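Side-chain contacts in surface-associated protein CshB (Streptococcus gordonii, PDB 6YZG), which probably mediates adhesion of the bacterium to host fibronectin, being anchored to the cell wall, and is represented here by its non-repetitive domain 2: residues 10-13 with 19-22; 118-123 with 208-213; 127-130 with 135-138; 50-55 with 62-67. All blocks are in the same frame, centred on the assembly; numbering follows the deposited sequence.

Contact 1 of 4, residues 10-13 with 19-22; sequences WKNL and LKVG
Lys20 and Asn12 meet across the loop that links the short edge strand 10-11 to strand 24-30 in the antiparallel sheet of this adhesin domain. From CB the lysine sets out with CG lodged between its own backbone N and carbonyl carbon (chi1 58°), and the rest of the chain runs out extended over the turn at Asn12. CG lies 3.6 Å from the backbone Asn12 O, CD follows the same carbonyl, and CE comes to 3.3 Å from Asn12 OD1, the two side chains crossing at about a right angle. NZ does not bond the amide directly: a water accepts from Lys20 NZ and donates to Asn12 OD1, so the ammonium and the amide oxygen share one bridge. The amide nitrogen is used twice, once through a second water that donates to Val21 O and once directly. The apolar part of the contact is made by Leu19: CD1 sits 3.6 Å from Trp10 CZ3, meeting the indole obliquely, and touches Leu13 CD2 as well. On the five-membered ring, Trp10 NE1 donates to Phe4 O. In the direct amide bond, Asn12 ND2 lies 3.1 Å from Gly22 O and stands above the plane of that carbonyl, not on a lone pair, although the glycine oxygen is near the plane of the asparagine amide.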
loop_
_atom_site.group_PDB
_atom_site.type_symbol
_atom_site.label_atom_id
_atom_site.label_comp_id
_atom_site.label_asym_id
_atom_site.label_seq_id
_atom_site.Cartn_x
_atom_site.Cartn_y
_atom_site.Cartn_z
ATOM N N TRP A 10 -0.542 32.489 1.702
ATOM C CA TRP A 10 0.723 32.424 2.427
ATOM C C TRP A 10 1.390 33.781 2.541
ATOM O O TRP A 10 1.399 34.537 1.527
ATOM C CB TRP A 10 1.684 31.448 1.772
ATOM C CG TRP A 10 1.202 30.026 1.788
ATOM C CD1 TRP A 10 0.606 29.335 0.772
ATOM C CD2 TRP A 10 1.372 29.101 2.862
ATOM N NE1 TRP A 10 0.362 28.039 1.178
ATOM C CE2 TRP A 10 0.823 27.855 2.435
ATOM C CE3 TRP A 10 1.899 29.201 4.133
ATOM C CZ2 TRP A 10 0.779 26.742 3.303
ATOM C CZ3 TRP A 10 1.865 28.120 4.983
ATOM C CH2 TRP A 10 1.321 26.898 4.571
ATOM N N LYS A 11 1.951 34.044 3.683
ATOM C CA LYS A 11 2.849 35.225 3.888
ATOM C C LYS A 11 4.100 34.797 4.606
ATOM O O LYS A 11 4.084 33.852 5.423
ATOM C CB LYS A 11 2.203 36.347 4.695
ATOM C CG LYS A 11 0.966 36.895 4.076
ATOM C CD LYS A 11 1.327 37.825 2.906
ATOM C CE LYS A 11 0.104 38.554 2.372
ATOM N NZ LYS A 11 -0.858 37.560 1.806
ATOM N N ASN A 12 5.195 35.545 4.362
ATOM C CA ASN A 12 6.429 35.385 5.129
ATOM C C ASN A 12 7.016 33.984 4.933
ATOM O O ASN A 12 7.486 33.386 5.909
ATOM C CB ASN A 12 6.227 35.702 6.606
ATOM C CG ASN A 12 7.513 35.959 7.361
ATOM O OD1 ASN A 12 8.499 36.331 6.728
ATOM N ND2 ASN A 12 7.515 35.685 8.642
ATOM N N LEU A 13 7.131 33.588 3.674
ATOM C CA LEU A 13 7.829 32.361 3.259
ATOM C C LEU A 13 9.330 32.598 3.204
ATOM O O LEU A 13 9.769 33.739 3.117
ATOM C CB LEU A 13 7.342 31.902 1.898
ATOM C CG LEU A 13 5.889 31.458 1.833
ATOM C CD1 LEU A 13 5.402 31.373 0.395
ATOM C CD2 LEU A 13 5.591 30.171 2.568
ATOM N N LEU A 19 8.129 27.066 4.223
ATOM C CA LEU A 19 7.764 27.570 5.552
ATOM C C LEU A 19 9.035 27.866 6.326
ATOM O O LEU A 19 9.994 27.097 6.349
ATOM C CB LEU A 19 6.901 26.540 6.300
ATOM C CG LEU A 19 5.402 26.613 5.977
ATOM C CD1 LEU A 19 5.076 26.598 4.514
ATOM C CD2 LEU A 19 4.692 25.458 6.677
ATOM N N LYS A 20 8.921 28.900 7.137
ATOM C CA LYS A 20 9.892 29.223 8.203
ATOM C C LYS A 20 9.094 29.582 9.470
ATOM O O LYS A 20 7.885 29.737 9.382
ATOM C CB LYS A 20 10.837 30.376 7.839
ATOM C CG LYS A 20 10.195 31.704 7.488
ATOM C CD LYS A 20 11.222 32.583 6.824
ATOM C CE LYS A 20 10.887 34.025 6.932
ATOM N NZ LYS A 20 12.169 34.776 6.960
ATOM N N VAL A 21 9.768 29.685 10.603
ATOM C CA VAL A 21 9.098 30.153 11.812
ATOM C C VAL A 21 8.566 31.567 11.565
ATOM O O VAL A 21 9.320 32.404 11.075
ATOM C CB VAL A 21 10.000 30.021 13.042
ATOM C CG1 VAL A 21 9.382 30.656 14.268
ATOM C CG2 VAL A 21 10.312 28.551 13.295
ATOM N N GLY A 22 7.272 31.752 11.748
ATOM C CA GLY A 22 6.597 33.029 11.495
ATOM C C GLY A 22 5.895 33.077 10.166
ATOM O O GLY A 22 5.216 34.080 9.875
HETATM O O HOH W 1 9.480 35.241 10.872
HETATM O O HOH W 2 10.965 37.029 7.819
#

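Contact 2 of 4, residues 118-123 with 208-213; sequences STNWGV and YKYLSP
Strand 119-131, an inner strand of the main antiparallel sheet, meets the loop that follows helix 198-201 through a single buried pair, Asn120 and Tyr210. The phenol reaches across a gap of 11.0 Å between the CA atoms of Asn120 and Tyr210, and all of the contact is made at its hydroxyl end. Tyr210 OH donates to Asn120 OD1 at 2.8 Å. A chi1 of 174° swings CG of Asn120 to the far side from its backbone N and holds the amide out toward the loop, its plane turned 54° from the phenol ring. Asn120 ND2 is engaged separately, donating to Asn46 OD1, which fixes which end of the amide faces the tyrosine. Around the ring, Phe45 packs edge-to-face and Phe153 and Ile155 of strand 153-158 add apolar cover, so both residues are buried. Residues 119-123 also pair antiparallel with a strand of the second subunit, whose Ala251 packs on both Asn120 and Tyr210; the bond therefore lies next to the dimer interface. The oxygen accepts near the plane of the ring, at its edge, with the C=O...donor angle at Asn120 OD1 being 116° and Tyr210 OH tilted a little from the carbonyl plane.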
loop_
_atom_site.group_PDB
_atom_site.type_symbol
_atom_site.label_atom_id
_atom_site.label_comp_id
_atom_site.label_asym_id
_atom_site.label_seq_id
_atom_site.Cartn_x
_atom_site.Cartn_y
_atom_site.Cartn_z
ATOM N N SER A 118 12.687 10.190 2.299
ATOM C CA SER A 118 13.661 9.694 3.293
ATOM C C SER A 118 14.018 10.751 4.324
ATOM O O SER A 118 15.169 11.163 4.471
ATOM C CB SER A 118 14.909 9.124 2.655
ATOM O OG SER A 118 14.519 8.174 1.667
ATOM N N THR A 119 13.008 11.179 5.095
ATOM C CA THR A 119 13.111 12.335 6.011
ATOM C C THR A 119 12.511 12.061 7.373
ATOM O O THR A 119 11.799 11.105 7.582
ATOM C CB THR A 119 12.474 13.588 5.405
ATOM O OG1 THR A 119 11.068 13.365 5.344
ATOM C CG2 THR A 119 13.043 13.936 4.048
ATOM N N ASN A 120 12.812 12.963 8.281
ATOM C CA ASN A 120 12.301 12.991 9.662
ATOM C C ASN A 120 12.101 14.472 9.959
ATOM O O ASN A 120 13.062 15.261 10.045
ATOM C CB ASN A 120 13.320 12.367 10.614
ATOM C CG ASN A 120 12.972 12.465 12.080
ATOM O OD1 ASN A 120 11.823 12.388 12.478
ATOM N ND2 ASN A 120 14.010 12.504 12.927
ATOM N N TRP A 121 10.832 14.874 9.998
ATOM C CA TRP A 121 10.489 16.320 10.036
ATOM C C TRP A 121 9.242 16.539 10.859
ATOM O O TRP A 121 8.452 15.595 11.081
ATOM C CB TRP A 121 10.332 16.919 8.625
ATOM C CG TRP A 121 9.189 16.391 7.838
ATOM C CD1 TRP A 121 9.149 15.264 7.062
ATOM C CD2 TRP A 121 7.896 16.988 7.624
ATOM N NE1 TRP A 121 7.979 15.155 6.369
ATOM C CE2 TRP A 121 7.181 16.212 6.701
ATOM C CE3 TRP A 121 7.310 18.167 8.094
ATOM C CZ2 TRP A 121 5.905 16.545 6.240
ATOM C CZ3 TRP A 121 6.035 18.490 7.653
ATOM C CH2 TRP A 121 5.359 17.696 6.749
ATOM N N GLY A 122 8.978 17.802 11.178
ATOM C CA GLY A 122 7.683 18.151 11.793
ATOM C C GLY A 122 7.442 19.629 11.689
ATOM O O GLY A 122 8.336 20.421 11.325
ATOM N N VAL A 123 6.226 19.990 11.973
ATOM C CA VAL A 123 5.763 21.396 11.994
ATOM C C VAL A 123 4.771 21.555 13.125
ATOM O O VAL A 123 3.908 20.666 13.309
ATOM C CB VAL A 123 5.146 21.807 10.650
ATOM C CG1 VAL A 123 3.978 20.936 10.210
ATOM C CG2 VAL A 123 4.858 23.312 10.669
ATOM N N TYR A 208 11.161 2.939 17.862
ATOM C CA TYR A 208 10.110 2.215 18.605
ATOM C C TYR A 208 9.343 3.196 19.490
ATOM O O TYR A 208 8.149 2.904 19.817
ATOM C CB TYR A 208 10.696 1.088 19.457
ATOM C CG TYR A 208 11.395 0.081 18.614
ATOM C CD1 TYR A 208 10.714 -0.660 17.663
ATOM C CD2 TYR A 208 12.753 -0.144 18.792
ATOM C CE1 TYR A 208 11.370 -1.624 16.890
ATOM C CE2 TYR A 208 13.426 -1.038 17.982
ATOM C CZ TYR A 208 12.739 -1.783 17.036
ATOM O OH TYR A 208 13.452 -2.679 16.267
ATOM N N LYS A 209 9.950 4.297 19.878
ATOM C CA LYS A 209 9.272 5.317 20.722
ATOM C C LYS A 209 8.608 6.384 19.826
ATOM O O LYS A 209 8.048 7.330 20.388
ATOM C CB LYS A 209 10.165 5.892 21.815
ATOM C CG LYS A 209 10.630 4.817 22.801
ATOM C CD LYS A 209 9.461 4.017 23.368
ATOM C CE LYS A 209 9.855 2.883 24.309
ATOM N NZ LYS A 209 10.472 3.399 25.548
ATOM N N TYR A 210 8.588 6.260 18.508
ATOM C CA TYR A 210 7.613 6.987 17.638
ATOM C C TYR A 210 6.277 6.268 17.698
ATOM O O TYR A 210 5.276 6.894 17.371
ATOM C CB TYR A 210 8.128 7.113 16.211
ATOM C CG TYR A 210 9.025 8.291 15.942
ATOM C CD1 TYR A 210 10.096 8.619 16.758
ATOM C CD2 TYR A 210 8.810 9.094 14.839
ATOM C CE1 TYR A 210 10.891 9.705 16.477
ATOM C CE2 TYR A 210 9.615 10.172 14.530
ATOM C CZ TYR A 210 10.651 10.498 15.361
ATOM O OH TYR A 210 11.523 11.528 15.076
ATOM N N LEU A 211 6.227 4.965 17.953
ATOM C CA LEU A 211 4.987 4.202 17.925
ATOM C C LEU A 211 4.081 4.637 19.048
ATOM O O LEU A 211 4.542 5.080 20.114
ATOM C CB LEU A 211 5.346 2.721 17.991
ATOM C CG LEU A 211 6.215 2.195 16.857
ATOM C CD1 LEU A 211 6.389 0.688 16.991
ATOM C CD2 LEU A 211 5.709 2.641 15.521
ATOM N N SER A 212 2.784 4.500 18.825
ATOM C CA SER A 212 1.808 4.851 19.879
ATOM C C SER A 212 1.971 3.944 21.084
ATOM O O SER A 212 2.056 2.719 20.958
ATOM C CB SER A 212 0.404 4.757 19.364
ATOM O OG SER A 212 -0.485 5.228 20.378
ATOM N N PRO A 213 1.912 4.485 22.284
ATOM C CA PRO A 213 1.785 3.657 23.500
ATOM C C PRO A 213 0.475 2.883 23.532
ATOM O O PRO A 213 0.375 1.855 24.165
ATOM C CB PRO A 213 1.741 4.728 24.610
ATOM C CG PRO A 213 2.451 5.885 24.091
ATOM C CD PRO A 213 2.134 5.895 22.613
#

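Contact 3 of 4, residues 127-130 with 135-138; sequences IEAT and RVAP
The guanidinium of Arg135 lies beside residues 127-130 of strand 119-131 with one face over the aliphatic part of Glu128, whose CG stands 4.2 Å above the plane of the Arg135 guanidinium, displaced toward the rim. The carboxylate does not form a salt bridge: Glu128 OE1 is 4.4 Å from Arg135 NH1 and well out of the guanidinium plane, so any attraction is of charge alone. The arginine's CG points away from the backbone N (chi1 -175°), and the chain stays extended as far as NE, running back along the partner strand. Waters bridge the arginine and the opposite strand. One molecule donates to Ile127 O and receives a weak bond from Arg135 NH2, while another accepts from Ala129 N and, weakly, from Arg135 NE. Val136 N donates to Ala129 O at 3.0 Å in a nearly straight bond, and Arg135 CA makes a CA-H...O contact with the same oxygen. Ala129 CB packs against Val136 CG2 (3.9 Å) and Pro138 CB, and Ile127 CG2 touches the proline ring at CG. These are the two arms of the beta hairpin 119-131/134-144. On its other side strand 119-131 bonds to strand 33-41, whose Tyr33 touches Ala129 and Val136, and the second subunit bonds to the backbone of Ile127, Ala137 and Pro138.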
loop_
_atom_site.group_PDB
_atom_site.type_symbol
_atom_site.label_atom_id
_atom_site.label_comp_id
_atom_site.label_asym_id
_atom_site.label_seq_id
_atom_site.Cartn_x
_atom_site.Cartn_y
_atom_site.Cartn_z
ATOM N N ILE A 127 -2.784 28.229 16.032
ATOM C CA ILE A 127 -4.052 28.348 15.270
ATOM C C ILE A 127 -4.922 29.407 15.922
ATOM O O ILE A 127 -5.041 29.381 17.114
ATOM C CB ILE A 127 -4.824 27.020 15.299
ATOM C CG1 ILE A 127 -4.062 25.893 14.620
ATOM C CG2 ILE A 127 -6.218 27.189 14.716
ATOM C CD1 ILE A 127 -4.684 24.591 15.029
ATOM N N GLU A 128 -5.523 30.245 15.099
ATOM C CA GLU A 128 -6.508 31.238 15.568
ATOM C C GLU A 128 -7.682 31.218 14.594
ATOM O O GLU A 128 -7.472 31.186 13.414
ATOM C CB GLU A 128 -5.859 32.610 15.568
ATOM C CG GLU A 128 -6.792 33.795 15.672
ATOM C CD GLU A 128 -5.929 34.999 15.339
ATOM O OE1 GLU A 128 -4.946 35.181 16.057
ATOM O OE2 GLU A 128 -6.139 35.614 14.294
ATOM N N ALA A 129 -8.874 31.140 15.140
ATOM C CA ALA A 129 -10.088 31.231 14.324
ATOM C C ALA A 129 -10.882 32.420 14.817
ATOM O O ALA A 129 -11.003 32.610 16.031
ATOM C CB ALA A 129 -10.923 29.993 14.447
ATOM N N THR A 130 -11.404 33.208 13.890
ATOM C CA THR A 130 -12.323 34.325 14.242
ATOM C C THR A 130 -13.603 34.216 13.445
ATOM O O THR A 130 -13.622 33.803 12.296
ATOM C CB THR A 130 -11.680 35.683 14.042
ATOM O OG1 THR A 130 -11.411 35.861 12.634
ATOM C CG2 THR A 130 -10.420 35.855 14.851
ATOM N N ARG A 135 -12.720 36.021 18.416
ATOM C CA ARG A 135 -12.028 34.724 18.518
ATOM C C ARG A 135 -13.036 33.646 18.906
ATOM O O ARG A 135 -13.873 33.860 19.748
ATOM C CB ARG A 135 -10.820 34.819 19.451
ATOM C CG ARG A 135 -10.004 33.532 19.490
ATOM C CD ARG A 135 -8.539 33.760 19.781
ATOM N NE ARG A 135 -7.935 32.444 19.859
ATOM C CZ ARG A 135 -6.653 32.172 19.888
ATOM N NH1 ARG A 135 -5.771 33.157 19.907
ATOM N NH2 ARG A 135 -6.273 30.909 19.960
ATOM N N VAL A 136 -12.900 32.490 18.289
ATOM C CA VAL A 136 -13.775 31.334 18.589
ATOM C C VAL A 136 -12.902 30.071 18.702
ATOM O O VAL A 136 -11.852 30.014 18.147
ATOM C CB VAL A 136 -14.885 31.148 17.532
ATOM C CG1 VAL A 136 -15.941 32.253 17.555
ATOM C CG2 VAL A 136 -14.338 30.952 16.127
ATOM N N ALA A 137 -13.424 29.108 19.428
ATOM C CA ALA A 137 -12.746 27.792 19.541
ATOM C C ALA A 137 -12.963 27.080 18.219
ATOM O O ALA A 137 -14.088 26.761 17.869
ATOM C CB ALA A 137 -13.308 26.990 20.683
ATOM N N PRO A 138 -11.891 26.644 17.543
ATOM C CA PRO A 138 -12.079 25.938 16.284
ATOM C C PRO A 138 -12.281 24.432 16.462
ATOM O O PRO A 138 -11.977 23.882 17.544
ATOM C CB PRO A 138 -10.721 26.187 15.639
ATOM C CG PRO A 138 -9.755 26.207 16.752
ATOM C CD PRO A 138 -10.497 26.886 17.919
HETATM O O HOH W 3 -7.685 28.478 19.139
HETATM O O HOH W 4 -3.115 30.834 18.750
HETATM O O HOH W 5 -9.149 30.540 17.940
#

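Contact 4 of 4, residues 50-55 with 62-67; sequences IYKKRV and GTYDPD. Unlike the reference sequence in segment 62-67: Asp65 (reference Asn).
Lys52 lies across one face of the Tyr64 ring, the two side chains crossing obliquely. Lys52 CB stands 3.5 Å from the centroid of the Tyr64 ring and almost on its normal, a CH-pi contact over the centre. Because CG is anti to the backbone N (chi1 177°) and the chain stays extended, the methylenes continue over the ring: CG rests on the CD2-CE2 side, and Lys52 CD is 3.6 Å from Tyr64 CE2. The opposite face of the phenol is backed by Pro66 CD, offset toward the rim, so the ring lies between lysine and proline. Tyr51 and Tyr64 slide past each other in opposite directions without stacking; Tyr51 CD2 is at the edge of the Tyr64 ring and 4.2 Å from Tyr64 CB. The Tyr51 and Thr63 side chains cross at about a right angle, and Tyr51 OH donates to Thr63 OG1 at 2.6 Å. The two hydroxyls have further partners, since Tyr51 OH also accepts from Asp206 N and Thr63 OG1 bonds to Thr60 O. Val55 fills the remaining corner, with CG1 over one face of Tyr51, toward the rim, and CG2 against Tyr64 CB. Asp65, an asparagine in the reference sequence, accepts from Asp67 N at OD1, forming an Asx turn in the connection between helix 49-55 and strand 71-72.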
loop_
_atom_site.group_PDB
_atom_site.type_symbol
_atom_site.label_atom_id
_atom_site.label_comp_id
_atom_site.label_asym_id
_atom_site.label_seq_id
_atom_site.Cartn_x
_atom_site.Cartn_y
_atom_site.Cartn_z
ATOM N N ILE A 50 7.264 15.101 24.454
ATOM C CA ILE A 50 6.557 13.810 24.351
ATOM C C ILE A 50 7.602 12.685 24.216
ATOM O O ILE A 50 7.580 11.690 24.921
ATOM C CB ILE A 50 5.536 13.795 23.205
ATOM C CG1 ILE A 50 4.451 14.882 23.344
ATOM C CG2 ILE A 50 4.976 12.404 23.075
ATOM C CD1 ILE A 50 3.934 15.288 22.001
ATOM N N TYR A 51 8.486 12.849 23.238
ATOM C CA TYR A 51 9.517 11.837 22.958
ATOM C C TYR A 51 10.524 11.744 24.157
ATOM O O TYR A 51 10.845 10.615 24.520
ATOM C CB TYR A 51 10.233 12.229 21.657
ATOM C CG TYR A 51 11.299 11.252 21.259
ATOM C CD1 TYR A 51 11.031 10.109 20.505
ATOM C CD2 TYR A 51 12.619 11.475 21.672
ATOM C CE1 TYR A 51 12.021 9.250 20.099
ATOM C CE2 TYR A 51 13.617 10.609 21.273
ATOM C CZ TYR A 51 13.323 9.519 20.478
ATOM O OH TYR A 51 14.350 8.638 20.152
ATOM N N LYS A 52 10.892 12.894 24.684
ATOM C CA LYS A 52 11.797 12.947 25.898
ATOM C C LYS A 52 11.222 12.028 26.961
ATOM O O LYS A 52 11.949 11.141 27.504
ATOM C CB LYS A 52 11.936 14.372 26.385
ATOM C CG LYS A 52 12.788 14.470 27.644
ATOM C CD LYS A 52 12.729 15.793 28.274
ATOM C CE LYS A 52 13.820 15.921 29.329
ATOM N NZ LYS A 52 13.613 17.161 30.113
ATOM N N LYS A 53 9.928 12.140 27.237
ATOM C CA LYS A 53 9.319 11.299 28.293
ATOM C C LYS A 53 9.250 9.820 27.907
ATOM O O LYS A 53 9.360 8.994 28.773
ATOM C CB LYS A 53 7.984 11.898 28.736
ATOM C CG LYS A 53 8.114 13.280 29.363
ATOM C CD LYS A 53 6.826 14.000 29.629
ATOM C CE LYS A 53 6.997 15.493 29.833
ATOM N NZ LYS A 53 5.688 16.169 30.000
ATOM N N ARG A 54 9.037 9.510 26.637
ATOM C CA ARG A 54 8.977 8.123 26.212
ATOM C C ARG A 54 10.352 7.447 26.344
ATOM O O ARG A 54 10.361 6.248 26.600
ATOM C CB ARG A 54 8.472 7.977 24.772
ATOM C CG ARG A 54 7.028 8.460 24.619
ATOM C CD ARG A 54 6.633 8.282 23.194
ATOM N NE ARG A 54 5.217 8.631 22.930
ATOM C CZ ARG A 54 4.653 8.517 21.748
ATOM N NH1 ARG A 54 5.345 8.149 20.683
ATOM N NH2 ARG A 54 3.392 8.916 21.541
ATOM N N VAL A 55 11.452 8.171 26.135
ATOM C CA VAL A 55 12.788 7.482 26.184
ATOM C C VAL A 55 13.403 7.635 27.586
ATOM O O VAL A 55 14.451 6.980 27.803
ATOM C CB VAL A 55 13.776 7.983 25.103
ATOM C CG1 VAL A 55 13.312 7.637 23.714
ATOM C CG2 VAL A 55 14.069 9.453 25.213
ATOM N N GLY A 62 19.477 9.117 25.390
ATOM C CA GLY A 62 20.353 10.104 24.767
ATOM C C GLY A 62 19.894 10.529 23.365
ATOM O O GLY A 62 20.435 11.475 22.795
ATOM N N THR A 63 18.887 9.842 22.812
ATOM C CA THR A 63 18.397 10.173 21.438
ATOM C C THR A 63 17.442 11.374 21.496
ATOM O O THR A 63 17.101 11.886 20.448
ATOM C CB THR A 63 17.690 9.007 20.762
ATOM O OG1 THR A 63 16.576 8.575 21.545
ATOM C CG2 THR A 63 18.610 7.800 20.562
ATOM N N TYR A 64 16.951 11.745 22.664
ATOM C CA TYR A 64 16.197 13.010 22.752
ATOM C C TYR A 64 17.094 14.163 22.401
ATOM O O TYR A 64 18.179 14.324 23.054
ATOM C CB TYR A 64 15.565 13.187 24.122
ATOM C CG TYR A 64 15.078 14.593 24.387
ATOM C CD1 TYR A 64 14.066 15.176 23.636
ATOM C CD2 TYR A 64 15.629 15.342 25.412
ATOM C CE1 TYR A 64 13.623 16.459 23.897
ATOM C CE2 TYR A 64 15.165 16.602 25.713
ATOM C CZ TYR A 64 14.129 17.148 24.978
ATOM O OH TYR A 64 13.660 18.418 25.190
ATOM N N ASP A 65 16.745 14.965 21.417
ATOM C CA ASP A 65 17.622 16.058 20.954
ATOM C C ASP A 65 16.746 17.292 20.795
ATOM O O ASP A 65 16.119 17.473 19.726
ATOM C CB ASP A 65 18.276 15.676 19.624
ATOM C CG ASP A 65 19.197 16.761 19.119
ATOM O OD1 ASP A 65 19.321 17.793 19.830
ATOM O OD2 ASP A 65 19.756 16.584 18.004
ATOM N N PRO A 66 16.643 18.199 21.796
ATOM C CA PRO A 66 15.779 19.364 21.661
ATOM C C PRO A 66 16.237 20.309 20.558
ATOM O O PRO A 66 15.438 21.138 20.159
ATOM C CB PRO A 66 15.797 20.012 23.050
ATOM C CG PRO A 66 17.121 19.581 23.616
ATOM C CD PRO A 66 17.358 18.178 23.084
ATOM N N ASP A 67 17.479 20.177 20.103
ATOM C CA ASP A 67 18.073 21.020 19.022
ATOM C C ASP A 67 18.010 20.355 17.631
ATOM O O ASP A 67 18.528 20.912 16.646
ATOM C CB ASP A 67 19.518 21.388 19.375
ATOM C CG ASP A 67 19.600 22.191 20.657
ATOM O OD1 ASP A 67 18.727 23.041 20.859
ATOM O OD2 ASP A 67 20.466 21.863 21.474
#

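How the contacts relate
From the N terminus, contact 1 closes the short connection between strands 10-11 and 24-30, at the edge of the main sheet. Contact 4 follows in series, holding the loop after helix 49-55 against that helix. Contact 2 then opens a long excursion from strand 119-131 to the loop at 208-213, and contact 3, the hairpin of strands 119-131 and 134-144, is nested within it; none of the four cross. Contacts 2 and 3 use successive parts of strand 119-131, their centres about 28 Å apart. Contacts 2 and 4 touch through Arg54, which probably bonds to Lys209 O. Contacts 2, 3 and 4 all also reach the second subunit.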